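PDB 5KP7: CurD from Moorea producens 3L, which probably acts as a hydroxymethylglutaryl-CoA synthase of the thiolase-like superfamily, and holds a 4'-phosphopantetheine group in its pocket. Local coordinates for residues 56-60 / 61-65; 183-186 / 187-191; 274-277 / 278-282; 389-392 / 393-397. The protein carries 3 engineered substitutions. All blocks are in the same frame, centred on the assembly; numbering follows the deposited sequence.

Contact 1 (56-60 / 61-65); sequences SRFDN and LMMKE. With PNS (4'-phosphopantetheine), chain E.
Helix 56-60 ends in a Schellman motif: Met63 N donates to Phe58 O at 3.0 Å, Met62 N donates to Asp59 O at 2.9 Å, and Met62 leaves the helix with positive phi (68°). The two bonds pin the chain at the helix end. This turn brings Met63 back beside the last helical residues, where its SD lies 4.1 Å from Phe58 CD1 in an oblique Met-aromatic contact. One turn apart, Arg57 and Leu61 run side by side, with Leu61 CD1 3.6 Å from Arg57 NH1. The arginine chain bends at chi2 and chi3, which brings NH1 to within 2.8 Å of O23 on the phosphate of 4'-phosphopantetheine; the hydrogen bond is weak, with O23 at the edge of the guanidinium, in its plane. Met63 SD packs against the pantetheine methyl C30 at 3.7 Å. A water donates to both Asp59 OD1 and Met63 O, while Asp59 OD2 forms a salt bridge to Arg45. The helix end thus offers the ligand two kinds of surface, a cationic group that probably helps balance the phosphate charge and apolar side chains for the dimethyl portion.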
loop_
_atom_site.group_PDB
_atom_site.type_symbol
_atom_site.label_atom_id
_atom_site.label_comp_id
_atom_site.label_asym_id
_atom_site.label_seq_id
_atom_site.Cartn_x
_atom_site.Cartn_y
_atom_site.Cartn_z
ATOM N N SER A 56 -8.338 -21.156 3.760
ATOM C CA SER A 56 -9.102 -20.418 2.758
ATOM C C SER A 56 -9.358 -18.935 3.101
ATOM O O SER A 56 -9.439 -18.148 2.185
ATOM C CB SER A 56 -10.406 -21.131 2.416
ATOM O OG SER A 56 -11.320 -21.040 3.479
ATOM N N ARG A 57 -9.441 -18.556 4.384
ATOM C CA ARG A 57 -9.659 -17.147 4.755
ATOM C C ARG A 57 -8.629 -16.201 4.112
ATOM O O ARG A 57 -9.020 -15.269 3.442
ATOM C CB ARG A 57 -9.716 -16.930 6.281
ATOM C CG ARG A 57 -11.060 -17.339 6.918
ATOM C CD ARG A 57 -11.653 -16.268 7.835
ATOM N NE ARG A 57 -11.987 -15.024 7.110
ATOM C CZ ARG A 57 -11.329 -13.856 7.180
ATOM N NH1 ARG A 57 -11.765 -12.827 6.455
ATOM N NH2 ARG A 57 -10.255 -13.684 7.961
ATOM N N PHE A 58 -7.340 -16.457 4.269
ATOM C CA PHE A 58 -6.328 -15.539 3.688
ATOM C C PHE A 58 -6.113 -15.749 2.176
ATOM O O PHE A 58 -5.972 -14.786 1.455
ATOM C CB PHE A 58 -5.003 -15.569 4.444
ATOM C CG PHE A 58 -5.118 -15.136 5.892
ATOM C CD1 PHE A 58 -5.814 -13.985 6.241
ATOM C CD2 PHE A 58 -4.527 -15.882 6.891
ATOM C CE1 PHE A 58 -5.931 -13.598 7.573
ATOM C CE2 PHE A 58 -4.634 -15.503 8.225
ATOM C CZ PHE A 58 -5.345 -14.363 8.563
ATOM N N ASP A 59 -6.123 -16.998 1.690
ATOM C CA ASP A 59 -6.140 -17.251 0.224
ATOM C C ASP A 59 -7.355 -16.539 -0.434
ATOM O O ASP A 59 -7.231 -15.890 -1.479
ATOM C CB ASP A 59 -6.161 -18.783 -0.081
ATOM C CG ASP A 59 -4.798 -19.477 0.144
ATOM O OD1 ASP A 59 -4.020 -19.066 1.017
ATOM O OD2 ASP A 59 -4.479 -20.490 -0.548
ATOM N N ASN A 60 -8.505 -16.600 0.216
ATOM C CA ASN A 60 -9.718 -15.909 -0.225
ATOM C C ASN A 60 -9.494 -14.413 -0.453
ATOM O O ASN A 60 -10.038 -13.819 -1.368
ATOM C CB ASN A 60 -10.785 -16.038 0.848
ATOM C CG ASN A 60 -12.149 -15.764 0.342
ATOM O OD1 ASN A 60 -12.630 -14.639 0.454
ATOM N ND2 ASN A 60 -12.814 -16.803 -0.183
ATOM N N LEU A 61 -8.703 -13.823 0.435
ATOM C CA LEU A 61 -8.408 -12.387 0.434
ATOM C C LEU A 61 -7.150 -12.044 -0.374
ATOM O O LEU A 61 -6.721 -10.876 -0.419
ATOM C CB LEU A 61 -8.278 -11.910 1.882
ATOM C CG LEU A 61 -9.562 -11.951 2.722
ATOM C CD1 LEU A 61 -9.239 -11.593 4.157
ATOM C CD2 LEU A 61 -10.613 -10.986 2.215
ATOM N N MET A 62 -6.576 -13.071 -1.009
ATOM C CA MET A 62 -5.416 -12.963 -1.887
ATOM C C MET A 62 -4.136 -12.599 -1.148
ATOM O O MET A 62 -3.232 -12.019 -1.724
ATOM C CB MET A 62 -5.696 -12.029 -3.083
ATOM C CG MET A 62 -7.011 -12.331 -3.780
ATOM S SD MET A 62 -7.279 -11.303 -5.243
ATOM C CE MET A 62 -6.227 -12.157 -6.446
ATOM N N MET A 63 -4.047 -12.967 0.126
ATOM C CA MET A 63 -2.879 -12.692 0.940
ATOM C C MET A 63 -2.027 -13.957 1.027
ATOM O O MET A 63 -2.576 -15.061 1.122
ATOM C CB MET A 63 -3.309 -12.222 2.330
ATOM C CG MET A 63 -4.213 -10.984 2.276
ATOM S SD MET A 63 -5.262 -10.719 3.743
ATOM C CE MET A 63 -3.962 -10.425 4.889
ATOM N N LYS A 64 -0.703 -13.806 0.941
ATOM C CA LYS A 64 0.217 -14.953 0.921
ATOM C C LYS A 64 1.259 -14.833 2.043
ATOM O O LYS A 64 1.374 -15.714 2.910
ATOM C CB LYS A 64 0.917 -15.112 -0.448
ATOM C CG LYS A 64 0.011 -15.504 -1.630
ATOM C CD LYS A 64 0.774 -15.653 -2.971
ATOM C CE LYS A 64 0.104 -16.639 -3.937
ATOM N NZ LYS A 64 0.998 -17.199 -5.016
ATOM N N GLU A 65 2.040 -13.749 1.990
ATOM C CA GLU A 65 3.118 -13.521 2.955
ATOM C C GLU A 65 3.161 -12.075 3.351
ATOM O O GLU A 65 2.753 -11.206 2.581
ATOM C CB GLU A 65 4.473 -13.868 2.337
ATOM C CG GLU A 65 4.640 -15.314 1.898
ATOM C CD GLU A 65 5.657 -15.480 0.796
ATOM O OE1 GLU A 65 6.244 -14.460 0.382
ATOM O OE2 GLU A 65 5.880 -16.631 0.355
HETATM O O23 PNS E . -12.006 -10.151 5.864
HETATM P P24 PNS E . -12.059 -9.048 6.895
HETATM O O26 PNS E . -12.726 -9.308 8.228
HETATM O O27 PNS E . -10.550 -8.583 7.287
HETATM C C28 PNS E . -9.566 -8.311 6.299
HETATM C C29 PNS E . -8.182 -8.785 6.745
HETATM C C30 PNS E . -7.044 -8.319 5.849
HETATM C C31 PNS E . -8.121 -9.897 7.821
HETATM C C32 PNS E . -7.900 -7.714 7.921
HETATM O O33 PNS E . -6.606 -7.913 8.558
HETATM C C34 PNS E . -7.938 -6.226 7.637
HETATM O O35 PNS E . -9.007 -5.624 7.620
HETATM N N36 PNS E . -6.776 -5.654 7.324
HETATM C C37 PNS E . -6.707 -4.430 6.557
HETATM C C38 PNS E . -6.860 -3.162 7.360
HETATM C C39 PNS E . -6.738 -2.070 6.324
HETATM O O40 PNS E . -5.640 -1.586 6.081
HETATM N N41 PNS E . -7.865 -1.721 5.693
HETATM C C42 PNS E . -7.839 -0.693 4.677
HETATM C C43 PNS E . -9.120 -0.634 3.874
HETATM S S44 PNS E . -8.906 0.763 2.754
HETATM O O HOH W 1 -2.515 -17.514 2.700
#

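Contact 2 (183-186 / 187-191); sequences YDWS and FAEPS. With PNS (4'-phosphopantetheine), chain E.
Trp185 and Glu189 lie side by side and point the same way across the end of a type I beta turn, Tyr183 to Ser186, that runs into a short 3-10 segment. The carboxylate stands almost perpendicular to the indole, their planes 86° apart, with Glu189 OE1 at the ring edge, 4.1 Å from Trp185 CZ3. The two Glu189 oxygens are engaged beyond the turn, OE1 in a salt bridge to Arg51 and OE2 with Tyr391 as its partner. The indole also stacks with the ring of Phe172.

Phe187 is turned differently. With CG placed between the backbone N and carbonyl carbon (chi1 78°), its ring folds back so that Asp184 O meets the edge in plane, 3.2 Å from CD1, while Ala188 CB sits over the centre of one face. Phe187 CE2 also approaches C38 of 4'-phosphopantetheine obliquely, at 3.8 Å. The backbone is joined by Ala188 N donating to Trp185 O at 2.8 Å, and a water accepts from Phe187 N and donates to Tyr183 O.

This loop lines part of the phosphopantetheine pocket, with polar atoms as well as apolar ones. Ser191 OG accepts from the ligand amide N36 at 2.9 Å, and the ligand hydroxyl O33 donates to Phe187 O at 2.6 Å, with Pro190 CD lying 3.7 Å from the same O33.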
loop_
_atom_site.group_PDB
_atom_site.type_symbol
_atom_site.label_atom_id
_atom_site.label_comp_id
_atom_site.label_asym_id
_atom_site.label_seq_id
_atom_site.Cartn_x
_atom_site.Cartn_y
_atom_site.Cartn_z
ATOM N N TYR A 183 -5.683 -5.711 21.198
ATOM C CA TYR A 183 -5.002 -4.454 20.897
ATOM C C TYR A 183 -5.735 -3.638 19.826
ATOM O O TYR A 183 -6.449 -4.208 18.984
ATOM C CB TYR A 183 -3.569 -4.724 20.419
ATOM C CG TYR A 183 -2.721 -5.566 21.358
ATOM C CD1 TYR A 183 -2.742 -6.966 21.287
ATOM C CD2 TYR A 183 -1.889 -4.965 22.317
ATOM C CE1 TYR A 183 -1.964 -7.740 22.143
ATOM C CE2 TYR A 183 -1.108 -5.732 23.179
ATOM C CZ TYR A 183 -1.148 -7.117 23.090
ATOM O OH TYR A 183 -0.376 -7.895 23.941
ATOM N N ASP A 184 -5.537 -2.311 19.839
ATOM C CA ASP A 184 -6.087 -1.410 18.794
ATOM C C ASP A 184 -5.699 -1.894 17.383
ATOM O O ASP A 184 -6.486 -1.796 16.432
ATOM C CB ASP A 184 -5.584 0.045 18.974
ATOM C CG ASP A 184 -6.192 0.772 20.198
ATOM O OD1 ASP A 184 -7.109 0.235 20.873
ATOM O OD2 ASP A 184 -5.735 1.910 20.481
ATOM N N TRP A 185 -4.471 -2.416 17.268
ATOM C CA TRP A 185 -3.922 -2.904 15.989
ATOM C C TRP A 185 -4.323 -4.342 15.568
ATOM O O TRP A 185 -4.011 -4.755 14.438
ATOM C CB TRP A 185 -2.380 -2.745 15.966
ATOM C CG TRP A 185 -1.647 -3.358 17.138
ATOM C CD1 TRP A 185 -1.201 -2.700 18.264
ATOM C CD2 TRP A 185 -1.273 -4.741 17.312
ATOM N NE1 TRP A 185 -0.577 -3.587 19.117
ATOM C CE2 TRP A 185 -0.596 -4.840 18.559
ATOM C CE3 TRP A 185 -1.425 -5.901 16.534
ATOM C CZ2 TRP A 185 -0.081 -6.065 19.047
ATOM C CZ3 TRP A 185 -0.908 -7.126 17.022
ATOM C CH2 TRP A 185 -0.247 -7.188 18.271
ATOM N N SER A 186 -5.048 -5.088 16.416
ATOM C CA SER A 186 -5.308 -6.519 16.141
ATOM C C SER A 186 -5.977 -6.769 14.776
ATOM O O SER A 186 -5.650 -7.758 14.107
ATOM C CB SER A 186 -6.131 -7.164 17.264
ATOM O OG SER A 186 -5.360 -7.243 18.459
ATOM N N PHE A 187 -6.867 -5.858 14.356
ATOM C CA PHE A 187 -7.541 -5.946 13.033
ATOM C C PHE A 187 -6.524 -5.987 11.858
ATOM O O PHE A 187 -6.802 -6.569 10.800
ATOM C CB PHE A 187 -8.583 -4.798 12.837
ATOM C CG PHE A 187 -7.975 -3.444 12.484
ATOM C CD1 PHE A 187 -7.370 -2.655 13.462
ATOM C CD2 PHE A 187 -8.009 -2.955 11.172
ATOM C CE1 PHE A 187 -6.809 -1.423 13.147
ATOM C CE2 PHE A 187 -7.449 -1.718 10.855
ATOM C CZ PHE A 187 -6.848 -0.958 11.841
ATOM N N ALA A 188 -5.360 -5.368 12.051
ATOM C CA ALA A 188 -4.378 -5.193 10.993
ATOM C C ALA A 188 -3.206 -6.197 10.992
ATOM O O ALA A 188 -2.363 -6.106 10.097
ATOM C CB ALA A 188 -3.840 -3.774 11.044
ATOM N N GLU A 189 -3.151 -7.143 11.934
ATOM C CA GLU A 189 -1.965 -8.013 12.043
ATOM C C GLU A 189 -1.654 -8.818 10.773
ATOM O O GLU A 189 -0.526 -8.814 10.288
ATOM C CB GLU A 189 -2.047 -8.949 13.247
ATOM C CG GLU A 189 -0.740 -9.671 13.500
ATOM C CD GLU A 189 -0.802 -10.591 14.683
ATOM O OE1 GLU A 189 -1.918 -10.736 15.251
ATOM O OE2 GLU A 189 0.247 -11.197 15.013
ATOM N N PRO A 190 -2.659 -9.493 10.224
ATOM C CA PRO A 190 -2.409 -10.270 9.020
ATOM C C PRO A 190 -1.922 -9.448 7.822
ATOM O O PRO A 190 -1.160 -9.963 7.023
ATOM C CB PRO A 190 -3.783 -10.865 8.702
ATOM C CG PRO A 190 -4.536 -10.806 9.985
ATOM C CD PRO A 190 -4.072 -9.574 10.653
ATOM N N SER A 191 -2.352 -8.196 7.717
ATOM C CA SER A 191 -2.132 -7.421 6.527
ATOM C C SER A 191 -0.955 -6.471 6.601
ATOM O O SER A 191 -0.549 -5.956 5.585
ATOM C CB SER A 191 -3.400 -6.643 6.143
ATOM O OG SER A 191 -3.860 -5.826 7.192
HETATM O O23 PNS E . -12.006 -10.151 5.864
HETATM P P24 PNS E . -12.059 -9.048 6.895
HETATM O O26 PNS E . -12.726 -9.308 8.228
HETATM O O27 PNS E . -10.550 -8.583 7.287
HETATM C C28 PNS E . -9.566 -8.311 6.299
HETATM C C29 PNS E . -8.182 -8.785 6.745
HETATM C C30 PNS E . -7.044 -8.319 5.849
HETATM C C31 PNS E . -8.121 -9.897 7.821
HETATM C C32 PNS E . -7.900 -7.714 7.921
HETATM O O33 PNS E . -6.606 -7.913 8.558
HETATM C C34 PNS E . -7.938 -6.226 7.637
HETATM O O35 PNS E . -9.007 -5.624 7.620
HETATM N N36 PNS E . -6.776 -5.654 7.324
HETATM C C37 PNS E . -6.707 -4.430 6.557
HETATM C C38 PNS E . -6.860 -3.162 7.360
HETATM C C39 PNS E . -6.738 -2.070 6.324
HETATM O O40 PNS E . -5.640 -1.586 6.081
HETATM N N41 PNS E . -7.865 -1.721 5.693
HETATM C C42 PNS E . -7.839 -0.693 4.677
HETATM C C43 PNS E . -9.120 -0.634 3.874
HETATM S S44 PNS E . -8.906 0.763 2.754
HETATM O O HOH W 2 -8.222 -4.297 16.552
#

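Contact 3 (274-277 / 278-282); sequences HTPF and GGMVK. With PNS (4'-phosphopantetheine), chain E.
Part of the wall of the 4'-phosphopantetheine pocket is formed by Phe277, at the N-cap position of helix 278-293, and by Met280 in its first turn. The Phe277 ring lies between protein and ligand. Over the centre of one face stands Met280 CG, a CH-pi contact 3.6 Å from the ring centroid, and over the opposite face, toward the rim, lies the ligand methyl C30, 3.8 Å from Phe277 CD1. Met280 crosses the phenyl at about a right angle. Because its CG sits between the backbone N and carbonyl carbon (chi1 61°), the chain passes across the ring, and the bend at chi3 sends its tip on toward the thiol end of the ligand, CE reaching 3.7 Å from S44. Met280 SD meets the ring obliquely as a Met-aromatic contact and rests 3.5 Å from Pro276 CG. Replacing Phe277 with an alanine would probably open a gap between Met280 and the ligand's dimethyl group, leaving the methionine freer to turn. The backbone bond from Met280 N to Phe277 O is weak. Thr275 OG1 lies 3.6 Å from Val281 CG2 and is hydrogen-bonded to Phe273 O. The turn leads from strand 270-273 into helix 278-293; helix 237-258 packs on Met280 and Val281, while helices 309-318 and 325-336 contact Thr275.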
loop_
_atom_site.group_PDB
_atom_site.type_symbol
_atom_site.label_atom_id
_atom_site.label_comp_id
_atom_site.label_asym_id
_atom_site.label_seq_id
_atom_site.Cartn_x
_atom_site.Cartn_y
_atom_site.Cartn_z
ATOM N N HIS A 274 -3.106 1.296 -4.517
ATOM C CA HIS A 274 -2.771 1.066 -3.134
ATOM C C HIS A 274 -3.469 -0.237 -2.745
ATOM O O HIS A 274 -4.660 -0.378 -2.978
ATOM C CB HIS A 274 -3.253 2.204 -2.220
ATOM C CG HIS A 274 -3.059 1.887 -0.785
ATOM N ND1 HIS A 274 -1.841 1.500 -0.300
ATOM C CD2 HIS A 274 -3.930 1.774 0.246
ATOM C CE1 HIS A 274 -1.946 1.200 0.975
ATOM N NE2 HIS A 274 -3.202 1.359 1.333
ATOM N N THR A 275 -2.710 -1.191 -2.173
ATOM C CA THR A 275 -3.170 -2.556 -1.972
ATOM C C THR A 275 -3.055 -2.981 -0.506
ATOM O O THR A 275 -2.063 -3.584 -0.086
ATOM C CB THR A 275 -2.391 -3.518 -2.915
ATOM O OG1 THR A 275 -2.593 -3.134 -4.281
ATOM C CG2 THR A 275 -2.903 -4.956 -2.749
ATOM N N PRO A 276 -4.082 -2.674 0.303
ATOM C CA PRO A 276 -4.040 -3.160 1.677
ATOM C C PRO A 276 -4.036 -4.689 1.741
ATOM O O PRO A 276 -3.376 -5.270 2.592
ATOM C CB PRO A 276 -5.324 -2.574 2.279
ATOM C CG PRO A 276 -5.619 -1.387 1.458
ATOM C CD PRO A 276 -5.242 -1.807 0.064
ATOM N N PHE A 277 -4.768 -5.308 0.813
ATOM C CA PHE A 277 -4.744 -6.740 0.540
ATOM C C PHE A 277 -5.411 -6.906 -0.846
ATOM O O PHE A 277 -6.241 -6.073 -1.246
ATOM C CB PHE A 277 -5.452 -7.597 1.594
ATOM C CG PHE A 277 -6.866 -7.180 1.904
ATOM C CD1 PHE A 277 -7.105 -6.127 2.767
ATOM C CD2 PHE A 277 -7.964 -7.881 1.380
ATOM C CE1 PHE A 277 -8.401 -5.745 3.092
ATOM C CE2 PHE A 277 -9.271 -7.474 1.691
ATOM C CZ PHE A 277 -9.478 -6.414 2.547
ATOM N N GLY A 278 -5.027 -7.939 -1.594
ATOM C CA GLY A 278 -5.470 -8.020 -2.978
ATOM C C GLY A 278 -6.969 -8.148 -3.176
ATOM O O GLY A 278 -7.514 -7.620 -4.130
ATOM N N GLY A 279 -7.655 -8.844 -2.256
ATOM C CA GLY A 279 -9.091 -9.068 -2.402
ATOM C C GLY A 279 -9.892 -7.784 -2.509
ATOM O O GLY A 279 -10.872 -7.715 -3.266
ATOM N N MET A 280 -9.486 -6.750 -1.764
ATOM C CA MET A 280 -10.222 -5.507 -1.830
ATOM C C MET A 280 -9.928 -4.698 -3.072
ATOM O O MET A 280 -10.798 -3.963 -3.534
ATOM C CB MET A 280 -10.091 -4.644 -0.565
ATOM C CG MET A 280 -8.717 -4.215 -0.243
ATOM S SD MET A 280 -8.798 -2.806 0.896
ATOM C CE MET A 280 -9.123 -1.467 -0.240
ATOM N N VAL A 281 -8.733 -4.869 -3.665
ATOM C CA VAL A 281 -8.440 -4.276 -4.951
ATOM C C VAL A 281 -9.298 -4.950 -6.044
ATOM O O VAL A 281 -9.851 -4.277 -6.907
ATOM C CB VAL A 281 -6.919 -4.336 -5.247
ATOM C CG1 VAL A 281 -6.597 -3.896 -6.671
ATOM C CG2 VAL A 281 -6.169 -3.475 -4.226
ATOM N N LYS A 282 -9.448 -6.263 -5.954
ATOM C CA LYS A 282 -10.361 -6.982 -6.865
ATOM C C LYS A 282 -11.778 -6.422 -6.746
ATOM O O LYS A 282 -12.429 -6.148 -7.757
ATOM C CB LYS A 282 -10.308 -8.493 -6.606
ATOM C CG LYS A 282 -11.156 -9.314 -7.582
ATOM C CD LYS A 282 -10.789 -10.801 -7.472
ATOM C CE LYS A 282 -11.732 -11.670 -8.215
ATOM N NZ LYS A 282 -11.321 -13.100 -8.115
HETATM O O23 PNS E . -12.006 -10.151 5.864
HETATM P P24 PNS E . -12.059 -9.048 6.895
HETATM O O26 PNS E . -12.726 -9.308 8.228
HETATM O O27 PNS E . -10.550 -8.583 7.287
HETATM C C28 PNS E . -9.566 -8.311 6.299
HETATM C C29 PNS E . -8.182 -8.785 6.745
HETATM C C30 PNS E . -7.044 -8.319 5.849
HETATM C C31 PNS E . -8.121 -9.897 7.821
HETATM C C32 PNS E . -7.900 -7.714 7.921
HETATM O O33 PNS E . -6.606 -7.913 8.558
HETATM C C34 PNS E . -7.938 -6.226 7.637
HETATM O O35 PNS E . -9.007 -5.624 7.620
HETATM N N36 PNS E . -6.776 -5.654 7.324
HETATM C C37 PNS E . -6.707 -4.430 6.557
HETATM C C38 PNS E . -6.860 -3.162 7.360
HETATM C C39 PNS E . -6.738 -2.070 6.324
HETATM O O40 PNS E . -5.640 -1.586 6.081
HETATM N N41 PNS E . -7.865 -1.721 5.693
HETATM C C42 PNS E . -7.839 -0.693 4.677
HETATM C C43 PNS E . -9.120 -0.634 3.874
HETATM S S44 PNS E . -8.906 0.763 2.754
#

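Contact 4 (389-392 / 393-397); sequences EEYE and QLLYH
Tyr391 and Leu395 pack against each other one turn apart along alpha-helix 388-397, whose regular i to i+4 bonds satisfy each carbonyl from Glu389 to Glu392. Their donors are Gln393, Leu394, Leu395 and Tyr396; the shortest link is Leu394 N to Glu390 O at 2.8 Å, and Leu395 N donates to Tyr391 O at 3.0 Å. The polar ends of Glu390 and Tyr391 find their partners outside the helix. Glu390 OE2 bonds Tyr384 OH, and its OE1 accepts from the backbone N of Ser387. Tyr391 OH is hydrogen-bonded to both Glu189 OE2 and Lys66 NZ, so that this buried residue's hydroxyl has two polar partners. The phenol is directed there with CG anti to the backbone N (chi1 171°), which also presents one ring face to Leu395, whose CG stands 4.3 Å from the centroid in a CH-pi contact. A phenylalanine in place of Tyr391 would probably leave Glu189 and Lys66 without their shared hydroxyl partner. Gln393 lies alongside Glu389, Gln393 OE1 3.7 Å from Glu389 CG. Both methyls of Leu395 meet the phenol near its outer end, CD1 lying 3.9 Å from Tyr391 CE2 and CD2 3.9 Å from Tyr391 CE1.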
loop_
_atom_site.group_PDB
_atom_site.type_symbol
_atom_site.label_atom_id
_atom_site.label_comp_id
_atom_site.label_asym_id
_atom_site.label_seq_id
_atom_site.Cartn_x
_atom_site.Cartn_y
_atom_site.Cartn_z
ATOM N N GLU A 389 6.854 -19.581 15.947
ATOM C CA GLU A 389 7.626 -19.397 17.172
ATOM C C GLU A 389 8.596 -18.206 17.077
ATOM O O GLU A 389 8.686 -17.392 18.001
ATOM C CB GLU A 389 8.407 -20.670 17.500
ATOM C CG GLU A 389 9.213 -20.615 18.786
ATOM C CD GLU A 389 9.796 -21.964 19.185
ATOM O OE1 GLU A 389 9.069 -22.985 19.124
ATOM O OE2 GLU A 389 10.987 -22.006 19.581
ATOM N N GLU A 390 9.320 -18.128 15.967
ATOM C CA GLU A 390 10.228 -17.003 15.720
ATOM C C GLU A 390 9.464 -15.690 15.629
ATOM O O GLU A 390 9.878 -14.694 16.217
ATOM C CB GLU A 390 11.058 -17.243 14.468
ATOM C CG GLU A 390 12.157 -18.273 14.648
ATOM C CD GLU A 390 12.726 -18.797 13.346
ATOM O OE1 GLU A 390 11.970 -18.913 12.356
ATOM O OE2 GLU A 390 13.945 -19.079 13.294
ATOM N N TYR A 391 8.342 -15.695 14.904
ATOM C CA TYR A 391 7.511 -14.501 14.744
ATOM C C TYR A 391 7.030 -13.976 16.096
ATOM O O TYR A 391 7.131 -12.788 16.382
ATOM C CB TYR A 391 6.327 -14.778 13.804
ATOM C CG TYR A 391 5.280 -13.683 13.723
ATOM C CD1 TYR A 391 5.520 -12.496 13.023
ATOM C CD2 TYR A 391 4.039 -13.826 14.331
ATOM C CE1 TYR A 391 4.551 -11.507 12.936
ATOM C CE2 TYR A 391 3.071 -12.835 14.260
ATOM C CZ TYR A 391 3.317 -11.684 13.550
ATOM O OH TYR A 391 2.347 -10.703 13.493
ATOM N N GLU A 392 6.508 -14.866 16.938
ATOM C CA GLU A 392 6.044 -14.443 18.268
ATOM C C GLU A 392 7.194 -13.874 19.115
ATOM O O GLU A 392 7.007 -12.897 19.823
ATOM C CB GLU A 392 5.319 -15.601 19.000
ATOM C CG GLU A 392 3.976 -15.886 18.349
ATOM C CD GLU A 392 3.302 -17.178 18.763
ATOM O OE1 GLU A 392 2.064 -17.238 18.593
ATOM O OE2 GLU A 392 3.971 -18.134 19.211
ATOM N N GLN A 393 8.372 -14.488 19.031
ATOM C CA GLN A 393 9.533 -13.979 19.744
ATOM C C GLN A 393 9.890 -12.582 19.215
ATOM O O GLN A 393 10.198 -11.661 19.994
ATOM C CB GLN A 393 10.731 -14.885 19.560
ATOM C CG GLN A 393 10.697 -16.241 20.234
ATOM C CD GLN A 393 11.943 -17.019 19.848
ATOM O OE1 GLN A 393 11.860 -18.071 19.194
ATOM N NE2 GLN A 393 13.132 -16.469 20.209
ATOM N N LEU A 394 9.847 -12.448 17.889
ATOM C CA LEU A 394 10.155 -11.159 17.240
ATOM C C LEU A 394 9.257 -10.067 17.775
ATOM O O LEU A 394 9.746 -9.016 18.164
ATOM C CB LEU A 394 10.079 -11.284 15.719
ATOM C CG LEU A 394 10.554 -10.125 14.846
ATOM C CD1 LEU A 394 10.873 -10.644 13.447
ATOM C CD2 LEU A 394 9.517 -9.020 14.803
ATOM N N LEU A 395 7.941 -10.305 17.836
ATOM C CA LEU A 395 7.013 -9.327 18.407
ATOM C C LEU A 395 7.389 -8.942 19.829
ATOM O O LEU A 395 7.405 -7.769 20.174
ATOM C CB LEU A 395 5.565 -9.842 18.427
ATOM C CG LEU A 395 4.905 -10.222 17.105
ATOM C CD1 LEU A 395 3.411 -10.467 17.305
ATOM C CD2 LEU A 395 5.151 -9.193 16.029
ATOM N N TYR A 396 7.649 -9.945 20.655
ATOM C CA TYR A 396 8.053 -9.724 22.044
ATOM C C TYR A 396 9.332 -8.865 22.148
ATOM O O TYR A 396 9.398 -7.935 22.926
ATOM C CB TYR A 396 8.250 -11.087 22.708
ATOM C CG TYR A 396 8.758 -11.031 24.121
ATOM C CD1 TYR A 396 7.884 -10.908 25.203
ATOM C CD2 TYR A 396 10.111 -11.133 24.388
ATOM C CE1 TYR A 396 8.362 -10.887 26.514
ATOM C CE2 TYR A 396 10.590 -11.086 25.682
ATOM C CZ TYR A 396 9.730 -10.956 26.729
ATOM O OH TYR A 396 10.252 -10.928 27.985
ATOM N N HIS A 397 10.303 -9.148 21.296
ATOM C CA HIS A 397 11.592 -8.458 21.343
ATOM C C HIS A 397 11.548 -7.037 20.796
ATOM O O HIS A 397 12.420 -6.218 21.108
ATOM C CB HIS A 397 12.651 -9.315 20.654
ATOM C CG HIS A 397 13.027 -10.497 21.469
ATOM N ND1 HIS A 397 13.460 -10.368 22.769
ATOM C CD2 HIS A 397 12.982 -11.829 21.222
ATOM C CE1 HIS A 397 13.686 -11.568 23.281
ATOM N NE2 HIS A 397 13.434 -12.466 22.358
#

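From the N terminus, the four contacts follow one another in series, none nesting within or crossing another, and each is a local turn or helical contact. Contact 1 closes the end of helix 56-60; contact 2 belongs to the loop between strands 161-168 and 195-202; contact 3 starts helix 278-293 after strand 270-273. These three converge on the ligand. Phe58 CE1 packs 3.7 Å from Pro190 CB, Leu61 O probably accepts from Gly279 N, and Ser191 CB touches Pro276 O. Contact 4, on helix 388-397, is farther out, joined to contact 2 through Glu189 and Tyr391 and about 13 Å from contact 3 at nearest atoms.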